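LPS-assembly lipoprotein (Caulobacter crescentus, PDB 4KWY) is probably the LptE-like lipoprotein that helps assemble lipopolysaccharide in the outer membrane. Local coordinates at residues V94-D99 / E116-E121; E52-R57 / E69-V74; V74-L79 / G90-S95. All blocks are in the same frame, centred on the assembly; numbering follows the deposited sequence.

Contact 1 of 3, residues V94-D99 / E116-E121; sequences VSVTYD and ERAAAE
R117 reaches from the helix to the end of strand 86-99, and its NH2 donates to the carbonyl oxygen of T97 at 2.8 Å. The N-H points almost straight at the oxygen (171°), which lies in the guanidinium plane, while the donor stands tilted from the carbonyl plane. The bend that carries the group there is at chi3, after an extended CB-CG-CD run. On the way the arginine passes close to V96, NH1 lying 3.8 Å from its CB, and NH2 also comes near CB of Y98. NE forms a salt bridge with D113 one helical turn earlier, so the guanidinium is held at two points. Replacing the arginine by an alanine is likely to leave the T97 carbonyl without this donor and D113 without its ion-pair mate, and to uncover one side of V96.

At A118, next along, the two backbones come nearest. Its CB meets CG2 of V96 at 4.0 Å, while CG1 of the same valine rests against the backbone N of A118. The small methyl allows this closeness: the segment axes approach to 7.9 Å and run nearly antiparallel, at 152°. Here the long helix 104-135 lies along one face of the mixed sheet, over the antiparallel hairpin of strands 67-80 and 86-99, the alpha/beta packing by which this LptE-family domain covers its strands; A118 also touches M72 of the neighbouring strand 67-80, and A119 turns instead to helix 21-34.

One turn on, E121 contributes its aliphatic part. CB sits 3.8 Å from CG1 of V94, and the two side chains cross at about a right angle. With CG anti to the backbone N (chi1 -174°), the glutamate lays its CG beside both valine methyls before the chain bends at chi2 and takes the carboxylate away from the strand.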
ATOM      1  N   VAL A  94       7.782   4.808   0.627  1.00 36.22           N
ATOM      2  CA  VAL A  94       7.881   4.595   2.069  1.00 34.47           C
ATOM      3  C   VAL A  94       9.179   3.827   2.395  1.00 39.20           C
ATOM      4  O   VAL A  94       9.522   2.872   1.688  1.00 39.97           O
ATOM      5  CB  VAL A  94       6.620   3.842   2.582  1.00 35.75           C
ATOM      6  CG1 VAL A  94       6.787   3.424   4.044  1.00 35.87           C
ATOM      7  CG2 VAL A  94       5.373   4.703   2.427  1.00 35.07           C
ATOM      8  N   SER A  95       9.853   4.210   3.485  1.00 35.93           N
ATOM      9  CA  SER A  95      11.057   3.519   3.970  1.00 35.82           C
ATOM     10  C   SER A  95      10.894   3.096   5.402  1.00 35.09           C
ATOM     11  O   SER A  95      10.366   3.850   6.199  1.00 33.02           O
ATOM     12  CB  SER A  95      12.290   4.404   3.852  1.00 41.36           C
ATOM     13  OG  SER A  95      12.741   4.329   2.514  1.00 57.98           O
ATOM     14  N   VAL A  96      11.328   1.873   5.717  1.00 30.95           N
ATOM     15  CA  VAL A  96      11.340   1.313   7.061  1.00 29.20           C
ATOM     16  C   VAL A  96      12.709   0.675   7.312  1.00 34.81           C
ATOM     17  O   VAL A  96      13.448   0.346   6.368  1.00 34.98           O
ATOM     18  CB  VAL A  96      10.191   0.300   7.338  1.00 31.53           C
ATOM     19  CG1 VAL A  96       8.832   0.938   7.185  1.00 30.19           C
ATOM     20  CG2 VAL A  96      10.306  -0.953   6.475  1.00 32.07           C
ATOM     21  N   THR A  97      13.042   0.512   8.592  1.00 30.97           N
ATOM     22  CA  THR A  97      14.207  -0.214   9.041  1.00 31.35           C
ATOM     23  C   THR A  97      13.709  -1.390   9.882  1.00 35.93           C
ATOM     24  O   THR A  97      12.591  -1.358  10.413  1.00 33.24           O
ATOM     25  CB  THR A  97      15.223   0.654   9.792  1.00 38.34           C
ATOM     26  OG1 THR A  97      14.649   1.133  10.995  1.00 38.85           O
ATOM     27  CG2 THR A  97      15.818   1.781   8.937  1.00 33.88           C
ATOM     28  N   TYR A  98      14.509  -2.455   9.939  1.00 34.81           N
ATOM     29  CA  TYR A  98      14.254  -3.608  10.794  1.00 35.11           C
ATOM     30  C   TYR A  98      15.561  -4.068  11.295  1.00 40.80           C
ATOM     31  O   TYR A  98      16.588  -3.933  10.610  1.00 40.30           O
ATOM     32  CB  TYR A  98      13.439  -4.744  10.143  1.00 36.43           C
ATOM     33  CG  TYR A  98      14.045  -5.378   8.912  1.00 38.54           C
ATOM     34  CD1 TYR A  98      14.889  -6.484   9.016  1.00 42.98           C
ATOM     35  CD2 TYR A  98      13.717  -4.921   7.635  1.00 37.98           C
ATOM     36  CE1 TYR A  98      15.411  -7.104   7.880  1.00 47.41           C
ATOM     37  CE2 TYR A  98      14.252  -5.521   6.491  1.00 41.02           C
ATOM     38  CZ  TYR A  98      15.081  -6.623   6.618  1.00 51.27           C
ATOM     39  OH  TYR A  98      15.633  -7.206   5.509  1.00 53.85           O
ATOM     40  N   ASP A  99      15.547  -4.520  12.538  1.00 41.22           N
ATOM     41  CA  ASP A  99      16.754  -4.995  13.162  1.00 45.35           C
ATOM     42  C   ASP A  99      16.719  -6.514  13.144  1.00 58.07           C
ATOM     43  O   ASP A  99      16.014  -7.131  13.940  1.00 59.32           O
ATOM     44  CB  ASP A  99      16.913  -4.395  14.573  1.00 46.01           C
ATOM     45  CG  ASP A  99      17.581  -3.024  14.597  1.00 47.08           C
ATOM     46  OD1 ASP A  99      17.208  -2.172  13.785  1.00 47.08           O
ATOM     47  OD2 ASP A  99      18.449  -2.804  15.457  1.00 48.36           O
ATOM     48  N   GLU A 116       5.425  -5.467   6.336  1.00 37.09           N
ATOM     49  CA  GLU A 116       4.067  -5.170   6.790  1.00 36.76           C
ATOM     50  C   GLU A 116       3.942  -3.695   7.198  1.00 39.82           C
ATOM     51  O   GLU A 116       2.961  -3.031   6.852  1.00 39.30           O
ATOM     52  CB  GLU A 116       3.684  -6.095   7.956  1.00 40.02           C
ATOM     53  CG  GLU A 116       3.052  -7.396   7.479  1.00 61.57           C
ATOM     54  CD  GLU A 116       3.432  -8.665   8.227  1.00 93.47           C
ATOM     55  OE1 GLU A 116       3.688  -8.590   9.454  1.00 71.85           O
ATOM     56  OE2 GLU A 116       3.445  -9.742   7.582  1.00 91.21           O
ATOM     57  N   ARG A 117       4.967  -3.170   7.898  1.00 35.10           N
ATOM     58  CA  ARG A 117       5.015  -1.792   8.362  1.00 32.74           C
ATOM     59  C   ARG A 117       5.144  -0.814   7.177  1.00 36.53           C
ATOM     60  O   ARG A 117       4.484   0.229   7.177  1.00 35.24           O
ATOM     61  CB  ARG A 117       6.146  -1.625   9.369  1.00 30.99           C
ATOM     62  CG  ARG A 117       5.792  -2.247  10.723  1.00 31.10           C
ATOM     63  CD  ARG A 117       6.772  -1.814  11.795  1.00 27.64           C
ATOM     64  NE  ARG A 117       8.039  -2.529  11.705  1.00 27.41           N
ATOM     65  CZ  ARG A 117       9.174  -1.995  11.269  1.00 39.86           C
ATOM     66  NH1 ARG A 117       9.216  -0.722  10.895  1.00 26.01           N
ATOM     67  NH2 ARG A 117      10.275  -2.725  11.212  1.00 28.00           N
ATOM     68  N   ALA A 118       5.936  -1.178   6.146  1.00 35.12           N
ATOM     69  CA  ALA A 118       6.063  -0.379   4.920  1.00 34.19           C
ATOM     70  C   ALA A 118       4.711  -0.325   4.222  1.00 38.00           C
ATOM     71  O   ALA A 118       4.201   0.768   3.966  1.00 37.45           O
ATOM     72  CB  ALA A 118       7.128  -0.977   4.008  1.00 35.07           C
ATOM     73  N   ALA A 119       4.075  -1.505   4.030  1.00 35.48           N
ATOM     74  CA  ALA A 119       2.761  -1.620   3.376  1.00 35.73           C
ATOM     75  C   ALA A 119       1.661  -0.849   4.140  1.00 40.78           C
ATOM     76  O   ALA A 119       0.802  -0.244   3.503  1.00 41.75           O
ATOM     77  CB  ALA A 119       2.364  -3.081   3.215  1.00 37.34           C
ATOM     78  N   ALA A 120       1.686  -0.886   5.492  1.00 36.41           N
ATOM     79  CA  ALA A 120       0.732  -0.197   6.370  1.00 34.72           C
ATOM     80  C   ALA A 120       0.868   1.318   6.226  1.00 35.04           C
ATOM     81  O   ALA A 120      -0.138   1.979   6.035  1.00 35.30           O
ATOM     82  CB  ALA A 120       0.940  -0.628   7.813  1.00 35.29           C
ATOM     83  N   GLU A 121       2.099   1.847   6.223  1.00 30.99           N
ATOM     84  CA  GLU A 121       2.362   3.288   6.036  1.00 31.42           C
ATOM     85  C   GLU A 121       2.044   3.739   4.610  1.00 35.34           C
ATOM     86  O   GLU A 121       1.503   4.828   4.454  1.00 36.82           O
ATOM     87  CB  GLU A 121       3.812   3.661   6.402  1.00 32.40           C
ATOM     88  CG  GLU A 121       4.148   5.162   6.368  1.00 42.04           C
ATOM     89  CD  GLU A 121       3.258   6.191   7.059  1.00 55.01           C
ATOM     90  OE1 GLU A 121       2.506   5.829   7.996  1.00 45.56           O
ATOM     91  OE2 GLU A 121       3.349   7.382   6.679  1.00 51.62           O
TER

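Contact 2 of 3, residues E52-R57 / E69-V74; sequences EQRFAR and ELRMSV
R54 leaves the short helix 52-56 toward the strand and meets two of its residues. Its NH1 donates to OG of S73 at 2.8 Å, the oxygen lying in the guanidinium plane, with a bent N-H...O angle of 150°. Over one face of this group lies the guanidinium of R71, centres 4.2 Å apart and planes 6° from parallel. The two arginines run side by side in the same direction; their like charges are probably eased by D93 on strand 86-99, which forms a salt bridge with R71 NE and also accepts from S73 OG.

F55 turns into the protein. CG stands anti to the backbone N (chi1 -170°), which sets the ring beside the selenomethionine M72: M72 CE lies over one face in a CH-pi contact, 3.9 Å from the centroid, and M72 CB is 3.7 Å from F55 CD1. The selenium, oblique to the ring and 4.8 Å from its centroid, makes the Met-aromatic part. This pairing fastens the helix that follows strand 44-50 across strand 67-80, at the margin of a core completed by L25 of helix 21-34 and A118 of helix 104-135. At the ring edge lies the carbonyl oxygen of R71, and CD2 of L70 approaches CE1 obliquely.

R57 closes the segment through water 1, which donates to the carbonyl oxygens of R54 and R57 and accepts from R71 N at 2.8 Å.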
ATOM      1  N   GLU A  52       8.543  -4.485  -6.902  1.00 48.01           N
ATOM      2  CA  GLU A  52       8.653  -5.734  -6.149  1.00 49.16           C
ATOM      3  C   GLU A  52      10.090  -6.189  -5.896  1.00 58.25           C
ATOM      4  O   GLU A  52      10.354  -6.808  -4.850  1.00 56.50           O
ATOM      5  CB  GLU A  52       7.874  -6.848  -6.860  1.00 51.16           C
ATOM      6  CG  GLU A  52       6.368  -6.632  -6.865  1.00 53.15           C
ATOM      7  CD  GLU A  52       5.630  -6.710  -5.543  1.00 63.87           C
ATOM      8  OE1 GLU A  52       6.275  -6.965  -4.500  1.00 47.09           O
ATOM      9  OE2 GLU A  52       4.391  -6.523  -5.554  1.00 60.22           O
ATOM     10  N   GLN A  53      11.004  -5.895  -6.847  1.00 59.06           N
ATOM     11  CA  GLN A  53      12.401  -6.262  -6.677  1.00 61.68           C
ATOM     12  C   GLN A  53      12.998  -5.428  -5.549  1.00 62.46           C
ATOM     13  O   GLN A  53      13.624  -6.016  -4.655  1.00 64.27           O
ATOM     14  CB  GLN A  53      13.204  -6.156  -7.981  1.00 66.23           C
ATOM     15  CG  GLN A  53      12.997  -7.382  -8.896  1.00 91.40           C
ATOM     16  CD  GLN A  53      14.113  -7.637  -9.899  1.00120.23           C
ATOM     17  OE1 GLN A  53      15.308  -7.435  -9.627  1.00118.62           O
ATOM     18  NE2 GLN A  53      13.753  -8.156 -11.067  1.00112.89           N
ATOM     19  N   ARG A  54      12.724  -4.093  -5.530  1.00 54.14           N
ATOM     20  CA  ARG A  54      13.189  -3.158  -4.480  1.00 51.17           C
ATOM     21  C   ARG A  54      12.583  -3.514  -3.115  1.00 51.79           C
ATOM     22  O   ARG A  54      13.257  -3.416  -2.092  1.00 51.42           O
ATOM     23  CB  ARG A  54      12.864  -1.693  -4.849  1.00 46.65           C
ATOM     24  CG  ARG A  54      13.354  -0.637  -3.839  1.00 46.67           C
ATOM     25  CD  ARG A  54      13.066   0.771  -4.290  1.00 42.85           C
ATOM     26  NE  ARG A  54      13.788   1.095  -5.519  1.00 52.80           N
ATOM     27  CZ  ARG A  54      13.384   1.985  -6.416  1.00 75.43           C
ATOM     28  NH1 ARG A  54      12.253   2.652  -6.237  1.00 59.87           N
ATOM     29  NH2 ARG A  54      14.105   2.210  -7.505  1.00 81.69           N
ATOM     30  N   PHE A  55      11.336  -3.958  -3.111  1.00 47.07           N
ATOM     31  CA  PHE A  55      10.652  -4.311  -1.882  1.00 46.00           C
ATOM     32  C   PHE A  55      11.155  -5.643  -1.261  1.00 54.10           C
ATOM     33  O   PHE A  55      11.074  -5.811  -0.040  1.00 52.89           O
ATOM     34  CB  PHE A  55       9.143  -4.383  -2.135  1.00 46.01           C
ATOM     35  CG  PHE A  55       8.310  -4.514  -0.882  1.00 45.24           C
ATOM     36  CD1 PHE A  55       8.216  -3.466   0.022  1.00 45.25           C
ATOM     37  CD2 PHE A  55       7.611  -5.683  -0.612  1.00 48.11           C
ATOM     38  CE1 PHE A  55       7.439  -3.586   1.173  1.00 45.61           C
ATOM     39  CE2 PHE A  55       6.829  -5.799   0.546  1.00 50.02           C
ATOM     40  CZ  PHE A  55       6.734  -4.740   1.416  1.00 46.17           C
ATOM     41  N   ALA A  56      11.641  -6.582  -2.084  1.00 53.74           N
ATOM     42  CA  ALA A  56      12.127  -7.867  -1.593  1.00 56.07           C
ATOM     43  C   ALA A  56      13.553  -7.746  -0.987  1.00 63.17           C
ATOM     44  O   ALA A  56      13.983  -8.613  -0.207  1.00 63.69           O
ATOM     45  CB  ALA A  56      12.122  -8.875  -2.731  1.00 59.60           C
ATOM     46  N   ARG A  57      14.278  -6.682  -1.387  1.00 60.82           N
ATOM     47  CA  ARG A  57      15.636  -6.359  -0.965  1.00 62.58           C
ATOM     48  C   ARG A  57      15.707  -5.476   0.279  1.00 64.93           C
ATOM     49  O   ARG A  57      15.437  -4.275   0.213  1.00 63.09           O
ATOM     50  CB  ARG A  57      16.392  -5.630  -2.095  1.00 65.29           C
ATOM     51  CG  ARG A  57      16.991  -6.536  -3.170  1.00 86.97           C
ATOM     52  CD  ARG A  57      18.112  -7.441  -2.666  1.00100.59           C
ATOM     53  NE  ARG A  57      19.170  -6.718  -1.954  1.00102.20           N
ATOM     54  CZ  ARG A  57      20.183  -6.087  -2.541  1.00116.86           C
ATOM     55  NH1 ARG A  57      20.279  -6.054  -3.865  1.00107.54           N
ATOM     56  NH2 ARG A  57      21.103  -5.477  -1.810  1.00105.77           N
ATOM     57  N   GLU A  69      17.432  -1.483   5.749  1.00 41.78           N
ATOM     58  CA  GLU A  69      16.471  -0.498   5.256  1.00 40.00           C
ATOM     59  C   GLU A  69      15.737  -1.092   4.081  1.00 47.61           C
ATOM     60  O   GLU A  69      16.338  -1.652   3.174  1.00 50.01           O
ATOM     61  CB  GLU A  69      17.073   0.859   4.897  1.00 41.19           C
ATOM     62  CG  GLU A  69      15.982   1.903   4.656  1.00 47.79           C
ATOM     63  CD  GLU A  69      16.424   3.322   4.352  1.00 77.10           C
ATOM     64  OE1 GLU A  69      16.882   3.568   3.213  1.00 93.98           O
ATOM     65  OE2 GLU A  69      16.243   4.202   5.226  1.00 67.00           O
ATOM     66  N   LEU A  70      14.424  -1.000   4.125  1.00 43.42           N
ATOM     67  CA  LEU A  70      13.550  -1.535   3.118  1.00 42.28           C
ATOM     68  C   LEU A  70      12.719  -0.400   2.536  1.00 42.48           C
ATOM     69  O   LEU A  70      12.219   0.454   3.269  1.00 39.00           O
ATOM     70  CB  LEU A  70      12.703  -2.570   3.820  1.00 42.49           C
ATOM     71  CG  LEU A  70      11.773  -3.394   2.992  1.00 49.08           C
ATOM     72  CD1 LEU A  70      12.470  -4.635   2.476  1.00 51.11           C
ATOM     73  CD2 LEU A  70      10.665  -3.819   3.860  1.00 54.30           C
ATOM     74  N   ARG A  71      12.626  -0.363   1.211  1.00 41.08           N
ATOM     75  CA  ARG A  71      11.925   0.699   0.514  1.00 39.85           C
ATOM     76  C   ARG A  71      10.755   0.182  -0.299  1.00 40.38           C
ATOM     77  O   ARG A  71      10.878  -0.779  -1.053  1.00 39.33           O
ATOM     78  CB  ARG A  71      12.889   1.463  -0.386  1.00 41.69           C
ATOM     79  CG  ARG A  71      12.307   2.766  -0.876  1.00 51.29           C
ATOM     80  CD  ARG A  71      13.388   3.658  -1.391  1.00 60.44           C
ATOM     81  NE  ARG A  71      12.843   4.661  -2.300  1.00 66.39           N
ATOM     82  CZ  ARG A  71      13.358   4.955  -3.488  1.00 76.45           C
ATOM     83  NH1 ARG A  71      14.433   4.313  -3.929  1.00 67.42           N
ATOM     84  NH2 ARG A  71      12.803   5.893  -4.243  1.00 62.78           N
HETATM   85  N   MSE A  72       9.603   0.808  -0.095  1.00 35.31           N
HETATM   86  CA  MSE A  72       8.423   0.471  -0.861  1.00 32.23           C
HETATM   87  C   MSE A  72       8.094   1.665  -1.752  1.00 34.82           C
HETATM   88  O   MSE A  72       7.715   2.732  -1.258  1.00 30.64           O
HETATM   89  CB  MSE A  72       7.232   0.065   0.007  1.00 32.16           C
HETATM   90  CG  MSE A  72       6.026  -0.313  -0.866  1.00 39.25           C
HETATM   91 SE   MSE A  72       4.537  -0.885   0.133  0.75 46.04          SE
HETATM   92  CE  MSE A  72       4.378  -2.566  -0.658  1.00 43.67           C
ATOM     93  N   SER A  73       8.228   1.453  -3.071  1.00 34.08           N
ATOM     94  CA  SER A  73       7.935   2.436  -4.109  1.00 35.05           C
ATOM     95  C   SER A  73       6.711   1.981  -4.859  1.00 41.53           C
ATOM     96  O   SER A  73       6.672   0.846  -5.350  1.00 43.23           O
ATOM     97  CB  SER A  73       9.122   2.577  -5.044  1.00 39.33           C
ATOM     98  OG  SER A  73      10.260   2.957  -4.297  1.00 47.73           O
ATOM     99  N   VAL A  74       5.677   2.836  -4.900  1.00 38.34           N
ATOM    100  CA  VAL A  74       4.408   2.477  -5.538  1.00 36.91           C
ATOM    101  C   VAL A  74       3.918   3.581  -6.440  1.00 41.16           C
ATOM    102  O   VAL A  74       3.690   4.700  -5.994  1.00 41.14           O
ATOM    103  CB  VAL A  74       3.277   2.153  -4.502  1.00 38.57           C
ATOM    104  CG1 VAL A  74       2.166   1.316  -5.137  1.00 37.79           C
ATOM    105  CG2 VAL A  74       3.810   1.514  -3.217  1.00 36.87           C
TER
HETATM  106  O   HOH W   1      14.277  -2.002  -0.330  1.00 34.43           O

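Contact 3 of 3, residues V74-L79 / G90-S95; sequences VDWRLL and GRTDVS
V74-L79 and G90-S95 pair as antiparallel strands in the middle of the beta hairpin formed by strands 67-80 and 86-99. V74 with T92 and W76 with G90 are hydrogen-bonded pairs, each closed by two backbone bonds; between them D75 and R91 form a non-hydrogen-bonded pair whose CA atoms are 4.5 Å apart. An additional CA-H...O contact joins R91 to the V74 carbonyl.

On the face bearing V74, W76 and T92, the indole folds back across the partner strand. Its CG lies between the backbone N and the carbonyl carbon (chi1 51°), which brings the six-membered ring over G90, whose CA stands 3.8 Å from the centroid and 20° off the normal, a CH-pi contact. W76 NE1 then reaches diagonally to T92 OG1 at 2.9 Å; the hydroxyl oxygen lies close to the indole plane, which probably helps to fix the turn of the indole and of the threonine hydroxyl. In the LptE-like fold this is the side of the hairpin that helix 104-135 covers: I126 touches both W76 and T92, and D129 touches W76.

The other face is polar. Carboxylate and guanidinium of D75 and R91 are turned 77° apart, and R91 NH1 and D75 OD2 form a salt bridge at 3.1 Å whose hydrogen bond is weak. R91 is poorly ordered, but as modelled it also grips D93 within its own strand, R91 NE and NH2 both donating to D93 OD2 at 2.8 Å: NH2 comes on the syn side, NE from above the carboxylate plane. The second oxygen of D93 serves R71 and S73, extending the charged network, and water 2 donates to D75 OD1 and, weakly, to the G90 carbonyl.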
ATOM      1  N   VAL A  74       5.677   2.836  -4.900  1.00 38.34           N
ATOM      2  CA  VAL A  74       4.408   2.477  -5.538  1.00 36.91           C
ATOM      3  C   VAL A  74       3.918   3.581  -6.440  1.00 41.16           C
ATOM      4  O   VAL A  74       3.690   4.700  -5.994  1.00 41.14           O
ATOM      5  CB  VAL A  74       3.277   2.153  -4.502  1.00 38.57           C
ATOM      6  CG1 VAL A  74       2.166   1.316  -5.137  1.00 37.79           C
ATOM      7  CG2 VAL A  74       3.810   1.514  -3.217  1.00 36.87           C
ATOM      8  N   ASP A  75       3.658   3.233  -7.679  1.00 39.48           N
ATOM      9  CA  ASP A  75       2.963   4.095  -8.629  1.00 40.23           C
ATOM     10  C   ASP A  75       1.570   3.572  -8.666  1.00 39.49           C
ATOM     11  O   ASP A  75       1.408   2.359  -8.750  1.00 38.25           O
ATOM     12  CB  ASP A  75       3.614   4.083 -10.025  1.00 44.52           C
ATOM     13  CG  ASP A  75       4.842   4.959 -10.105  1.00 58.66           C
ATOM     14  OD1 ASP A  75       4.696   6.197 -10.029  1.00 60.08           O
ATOM     15  OD2 ASP A  75       5.941   4.411 -10.255  1.00 70.17           O
ATOM     16  N   TRP A  76       0.561   4.439  -8.537  1.00 36.35           N
ATOM     17  CA  TRP A  76      -0.811   3.957  -8.552  1.00 34.97           C
ATOM     18  C   TRP A  76      -1.751   4.869  -9.362  1.00 39.50           C
ATOM     19  O   TRP A  76      -1.548   6.081  -9.427  1.00 40.58           O
ATOM     20  CB  TRP A  76      -1.321   3.743  -7.118  1.00 32.04           C
ATOM     21  CG  TRP A  76      -1.126   4.907  -6.205  1.00 32.82           C
ATOM     22  CD1 TRP A  76      -0.056   5.153  -5.390  1.00 34.98           C
ATOM     23  CD2 TRP A  76      -2.051   5.976  -5.991  1.00 34.20           C
ATOM     24  NE1 TRP A  76      -0.259   6.312  -4.676  1.00 33.97           N
ATOM     25  CE2 TRP A  76      -1.476   6.841  -5.025  1.00 37.07           C
ATOM     26  CE3 TRP A  76      -3.314   6.294  -6.533  1.00 37.40           C
ATOM     27  CZ2 TRP A  76      -2.119   8.002  -4.585  1.00 38.51           C
ATOM     28  CZ3 TRP A  76      -3.973   7.420  -6.063  1.00 41.15           C
ATOM     29  CH2 TRP A  76      -3.371   8.271  -5.111  1.00 42.19           C
ATOM     30  N   ARG A  77      -2.789   4.251  -9.964  1.00 35.46           N
ATOM     31  CA  ARG A  77      -3.841   4.881 -10.787  1.00 35.98           C
ATOM     32  C   ARG A  77      -5.217   4.554 -10.248  1.00 38.33           C
ATOM     33  O   ARG A  77      -5.501   3.384  -9.986  1.00 36.67           O
ATOM     34  CB  ARG A  77      -3.781   4.376 -12.242  1.00 35.54           C
ATOM     35  CG  ARG A  77      -2.521   4.692 -12.952  1.00 39.91           C
ATOM     36  CD  ARG A  77      -2.522   4.154 -14.354  1.00 43.52           C
ATOM     37  NE  ARG A  77      -1.147   3.782 -14.703  1.00 49.56           N
ATOM     38  CZ  ARG A  77      -0.288   4.574 -15.341  1.00 70.16           C
ATOM     39  NH1 ARG A  77      -0.675   5.761 -15.792  1.00 60.77           N
ATOM     40  NH2 ARG A  77       0.951   4.161 -15.580  1.00 63.50           N
ATOM     41  N   LEU A  78      -6.099   5.556 -10.169  1.00 36.59           N
ATOM     42  CA  LEU A  78      -7.482   5.352  -9.742  1.00 36.65           C
ATOM     43  C   LEU A  78      -8.359   5.460 -10.967  1.00 41.35           C
ATOM     44  O   LEU A  78      -8.319   6.479 -11.662  1.00 42.94           O
ATOM     45  CB  LEU A  78      -7.903   6.347  -8.641  1.00 37.55           C
ATOM     46  CG  LEU A  78      -9.283   6.081  -7.990  1.00 42.81           C
ATOM     47  CD1 LEU A  78      -9.227   4.874  -7.028  1.00 41.37           C
ATOM     48  CD2 LEU A  78      -9.768   7.287  -7.253  1.00 42.12           C
ATOM     49  N   LEU A  79      -9.085   4.390 -11.292  1.00 37.15           N
ATOM     50  CA  LEU A  79      -9.929   4.438 -12.483  1.00 38.44           C
ATOM     51  C   LEU A  79     -11.401   4.423 -12.152  1.00 42.80           C
ATOM     52  O   LEU A  79     -11.816   3.906 -11.110  1.00 42.30           O
ATOM     53  CB  LEU A  79      -9.647   3.270 -13.461  1.00 37.55           C
ATOM     54  CG  LEU A  79      -8.221   2.824 -13.712  1.00 41.02           C
ATOM     55  CD1 LEU A  79      -8.214   1.689 -14.649  1.00 40.92           C
ATOM     56  CD2 LEU A  79      -7.353   3.949 -14.257  1.00 42.62           C
ATOM     57  N   GLY A  90      -1.099   8.757  -8.418  1.00 45.06           N
ATOM     58  CA  GLY A  90      -0.113   9.120  -7.418  1.00 42.83           C
ATOM     59  C   GLY A  90       1.118   8.245  -7.437  1.00 46.61           C
ATOM     60  O   GLY A  90       1.205   7.251  -8.177  1.00 43.01           O
ATOM     61  N   ARG A  91       2.099   8.663  -6.621  1.00 46.60           N
ATOM     62  CA  ARG A  91       3.366   7.993  -6.361  1.00 47.00           C
ATOM     63  C   ARG A  91       3.569   8.035  -4.856  1.00 49.29           C
ATOM     64  O   ARG A  91       3.323   9.064  -4.237  1.00 50.45           O
ATOM     65  CB  ARG A  91       4.518   8.640  -7.153  1.00 53.95           C
ATOM     66  CG  ARG A  91       5.940   8.164  -6.791  1.00 76.61           C
ATOM     67  CD  ARG A  91       6.233   6.685  -7.041  1.00 98.85           C
ATOM     68  NE  ARG A  91       7.577   6.335  -6.571  1.00114.97           N
ATOM     69  CZ  ARG A  91       8.556   5.862  -7.342  1.00133.26           C
ATOM     70  NH1 ARG A  91       8.343   5.629  -8.630  1.00122.28           N
ATOM     71  NH2 ARG A  91       9.747   5.599  -6.825  1.00120.76           N
ATOM     72  N   THR A  92       3.892   6.899  -4.254  1.00 43.83           N
ATOM     73  CA  THR A  92       4.096   6.782  -2.798  1.00 41.88           C
ATOM     74  C   THR A  92       5.433   6.071  -2.587  1.00 43.26           C
ATOM     75  O   THR A  92       5.694   5.039  -3.189  1.00 42.15           O
ATOM     76  CB  THR A  92       2.871   6.042  -2.158  1.00 39.24           C
ATOM     77  OG1 THR A  92       1.675   6.702  -2.558  1.00 42.54           O
ATOM     78  CG2 THR A  92       2.915   5.969  -0.638  1.00 28.97           C
ATOM     79  N   ASP A  93       6.274   6.639  -1.762  1.00 41.39           N
ATOM     80  CA  ASP A  93       7.576   6.077  -1.423  1.00 40.94           C
ATOM     81  C   ASP A  93       7.690   6.019   0.075  1.00 41.02           C
ATOM     82  O   ASP A  93       7.664   7.054   0.728  1.00 39.14           O
ATOM     83  CB  ASP A  93       8.712   6.922  -2.012  1.00 45.23           C
ATOM     84  CG  ASP A  93       9.457   6.247  -3.142  1.00 58.52           C
ATOM     85  OD1 ASP A  93      10.296   5.370  -2.854  1.00 59.01           O
ATOM     86  OD2 ASP A  93       9.259   6.657  -4.306  1.00 66.52           O
ATOM     87  N   VAL A  94       7.782   4.808   0.627  1.00 36.22           N
ATOM     88  CA  VAL A  94       7.881   4.595   2.069  1.00 34.47           C
ATOM     89  C   VAL A  94       9.179   3.827   2.395  1.00 39.20           C
ATOM     90  O   VAL A  94       9.522   2.872   1.688  1.00 39.97           O
ATOM     91  CB  VAL A  94       6.620   3.842   2.582  1.00 35.75           C
ATOM     92  CG1 VAL A  94       6.787   3.424   4.044  1.00 35.87           C
ATOM     93  CG2 VAL A  94       5.373   4.703   2.427  1.00 35.07           C
ATOM     94  N   SER A  95       9.853   4.210   3.485  1.00 35.93           N
ATOM     95  CA  SER A  95      11.057   3.519   3.970  1.00 35.82           C
ATOM     96  C   SER A  95      10.894   3.096   5.402  1.00 35.09           C
ATOM     97  O   SER A  95      10.366   3.850   6.199  1.00 33.02           O
ATOM     98  CB  SER A  95      12.290   4.404   3.852  1.00 41.36           C
ATOM     99  OG  SER A  95      12.741   4.329   2.514  1.00 57.98           O
TER
HETATM  100  O   HOH W   2       2.401   7.983 -11.365  1.00 56.14           O

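The three contacts share the hairpin of strands 67-80 and 86-99. Contact 3 zips its middle, sharing V74 with contact 2 and V94 and S95 with contact 1, whose centre lies about 15 Å from its own. Contacts 1 and 2, centres about 10 Å apart, are joined by probable backbone bonds from M72 N to V94 O (2.7 Å) and L70 N to V96 O (2.8 Å), so the long helix and the short one meet a continuous sheet. Contacts 2 and 3, about 13 Å between centres, are tied at 2.7 Å between R71 NE and D93 OD1.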